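Local atomic coordinates of 457aa long hypothetical protein (Pyrococcus horikoshii, PDB entry 2CSU), a protein that is of unknown function but combines a CoA-binding Rossmann-type domain with flavodoxin-like domains of the succinyl-CoA ligase family. Residues Ala153-Ser158 and Lys178-Gly183. Numbering follows the deposited sequence.
Sequences AFISQS and KFISVG
Phe154 brings one side of its ring, CD2, to the rim of the Phe179 ring, 3.7 Å from CD1 and near that ring's plane. The two side chains leave the same face side by side, each CG trans to its own backbone N (chi1 175° in Phe154, nearly the same in Phe179), yet their planes meet obliquely at 57°. On the other face Ile155 CG1 lies 4.1 Å from Ile180 CD1, while Ile155 CG2 meets Val182 CG1; Leu193 of helix 190-197 touches both isoleucines. The axes of strands 153-156 and 178-181 run within 7° of parallel. Hydrogen bonds from Phe154 N to Lys178 O (2.9 Å), Ile180 N to Phe154 O and Ser156 N to Ile180 O alternate between strands as parallel pairing requires. This is a beta-alpha-beta unit of the flavodoxin-like domain: strand 152-156, helix 159-171, whose N-cap is Ser158, and strand 175-181. From the Ser156 carbonyl onward the pairing weakens: Val182 N reaches Ser156 O by a weak bond of 3.4 Å, and a water donating to that same oxygen also accepts from Gly183 N and bonds Ser181 OG, itself bonded to Val130 N. A second water links Gln157 NE2 to Gly183 O, while Gln157 OE1 takes the amides of Glu211 and Gly212.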
loop_
_atom_site.group_PDB
_atom_site.type_symbol
_atom_site.label_atom_id
_atom_site.label_comp_id
_atom_site.label_asym_id
_atom_site.label_seq_id
_atom_site.Cartn_x
_atom_site.Cartn_y
_atom_site.Cartn_z
ATOM N N ALA A 153 8.083 -18.314 1.971
ATOM C CA ALA A 153 7.099 -19.380 2.076
ATOM C C ALA A 153 5.985 -18.817 2.947
ATOM O O ALA A 153 6.229 -18.393 4.079
ATOM C CB ALA A 153 7.726 -20.605 2.724
ATOM N N PHE A 154 4.765 -18.810 2.432
ATOM C CA PHE A 154 3.651 -18.249 3.185
ATOM C C PHE A 154 2.620 -19.294 3.600
ATOM O O PHE A 154 2.073 -20.008 2.760
ATOM C CB PHE A 154 2.998 -17.136 2.346
ATOM C CG PHE A 154 1.750 -16.539 2.952
ATOM C CD1 PHE A 154 1.686 -16.212 4.309
ATOM C CD2 PHE A 154 0.659 -16.240 2.143
ATOM C CE1 PHE A 154 0.549 -15.588 4.849
ATOM C CE2 PHE A 154 -0.477 -15.618 2.669
ATOM C CZ PHE A 154 -0.526 -15.290 4.032
ATOM N N ILE A 155 2.390 -19.394 4.906
ATOM C CA ILE A 155 1.414 -20.328 5.466
ATOM C C ILE A 155 0.265 -19.535 6.079
ATOM O O ILE A 155 0.449 -18.765 7.027
ATOM C CB ILE A 155 2.018 -21.213 6.577
ATOM C CG1 ILE A 155 3.209 -22.005 6.040
ATOM C CG2 ILE A 155 0.951 -22.190 7.097
ATOM C CD1 ILE A 155 3.920 -22.851 7.108
ATOM N N SER A 156 -0.929 -19.725 5.547
ATOM C CA SER A 156 -2.058 -18.993 6.077
ATOM C C SER A 156 -3.185 -19.872 6.589
ATOM O O SER A 156 -3.623 -20.809 5.918
ATOM C CB SER A 156 -2.600 -18.021 5.034
ATOM O OG SER A 156 -3.775 -17.413 5.525
ATOM N N GLN A 157 -3.647 -19.554 7.792
ATOM C CA GLN A 157 -4.728 -20.298 8.405
ATOM C C GLN A 157 -6.065 -19.743 7.905
ATOM O O GLN A 157 -7.117 -20.250 8.241
ATOM C CB GLN A 157 -4.607 -20.204 9.930
ATOM C CG GLN A 157 -5.385 -21.247 10.714
ATOM C CD GLN A 157 -4.906 -21.362 12.161
ATOM O OE1 GLN A 157 -4.317 -20.424 12.711
ATOM N NE2 GLN A 157 -5.164 -22.513 12.780
ATOM N N SER A 158 -6.007 -18.696 7.092
ATOM C CA SER A 158 -7.200 -18.100 6.509
ATOM C C SER A 158 -7.062 -18.151 4.985
ATOM O O SER A 158 -6.175 -17.511 4.404
ATOM C CB SER A 158 -7.352 -16.648 6.950
ATOM O OG SER A 158 -8.368 -16.007 6.195
ATOM N N LYS A 178 6.723 -20.779 -1.766
ATOM C CA LYS A 178 5.647 -21.741 -1.544
ATOM C C LYS A 178 4.481 -21.087 -0.822
ATOM O O LYS A 178 4.656 -20.105 -0.106
ATOM C CB LYS A 178 6.143 -22.931 -0.729
ATOM C CG LYS A 178 7.381 -23.591 -1.268
ATOM C CD LYS A 178 7.754 -24.803 -0.436
ATOM C CE LYS A 178 8.720 -25.717 -1.174
ATOM N NZ LYS A 178 10.112 -25.186 -1.249
ATOM N N PHE A 179 3.292 -21.634 -1.041
ATOM C CA PHE A 179 2.061 -21.154 -0.428
ATOM C C PHE A 179 1.237 -22.312 0.124
ATOM O O PHE A 179 0.976 -23.307 -0.542
ATOM C CB PHE A 179 1.257 -20.393 -1.486
ATOM C CG PHE A 179 -0.108 -20.066 -0.952
ATOM C CD1 PHE A 179 -0.299 -18.901 -0.216
ATOM C CD2 PHE A 179 -1.175 -20.912 -1.210
ATOM C CE1 PHE A 179 -1.565 -18.586 0.258
ATOM C CE2 PHE A 179 -2.441 -20.586 -0.732
ATOM C CZ PHE A 179 -2.642 -19.424 0.001
ATOM N N ILE A 180 0.858 -22.178 1.405
ATOM C CA ILE A 180 0.114 -23.256 2.028
ATOM C C ILE A 180 -1.101 -22.750 2.800
ATOM O O ILE A 180 -1.006 -22.147 3.861
ATOM C CB ILE A 180 1.048 -24.006 2.979
ATOM C CG1 ILE A 180 2.227 -24.586 2.201
ATOM C CG2 ILE A 180 0.294 -25.176 3.636
ATOM C CD1 ILE A 180 3.480 -23.718 2.319
ATOM N N SER A 181 -2.276 -22.974 2.193
ATOM C CA SER A 181 -3.505 -22.848 2.957
ATOM C C SER A 181 -3.790 -24.160 3.695
ATOM O O SER A 181 -3.892 -25.224 3.103
ATOM C CB SER A 181 -4.638 -22.532 1.982
ATOM O OG SER A 181 -5.873 -22.534 2.695
ATOM N N VAL A 182 -3.851 -24.072 5.036
ATOM C CA VAL A 182 -4.044 -25.284 5.827
ATOM C C VAL A 182 -5.515 -25.502 6.170
ATOM O O VAL A 182 -5.934 -26.552 6.638
ATOM C CB VAL A 182 -3.225 -25.149 7.106
ATOM C CG1 VAL A 182 -1.738 -25.150 6.764
ATOM C CG2 VAL A 182 -3.573 -23.848 7.800
ATOM N N GLY A 183 -6.300 -24.431 5.951
ATOM C CA GLY A 183 -7.719 -24.507 6.268
ATOM C C GLY A 183 -7.938 -25.044 7.678
ATOM O O GLY A 183 -7.424 -24.522 8.659
HETATM O O HOH W 1 -6.332 -21.698 5.241
HETATM O O HOH W 2 -7.436 -24.015 11.375
#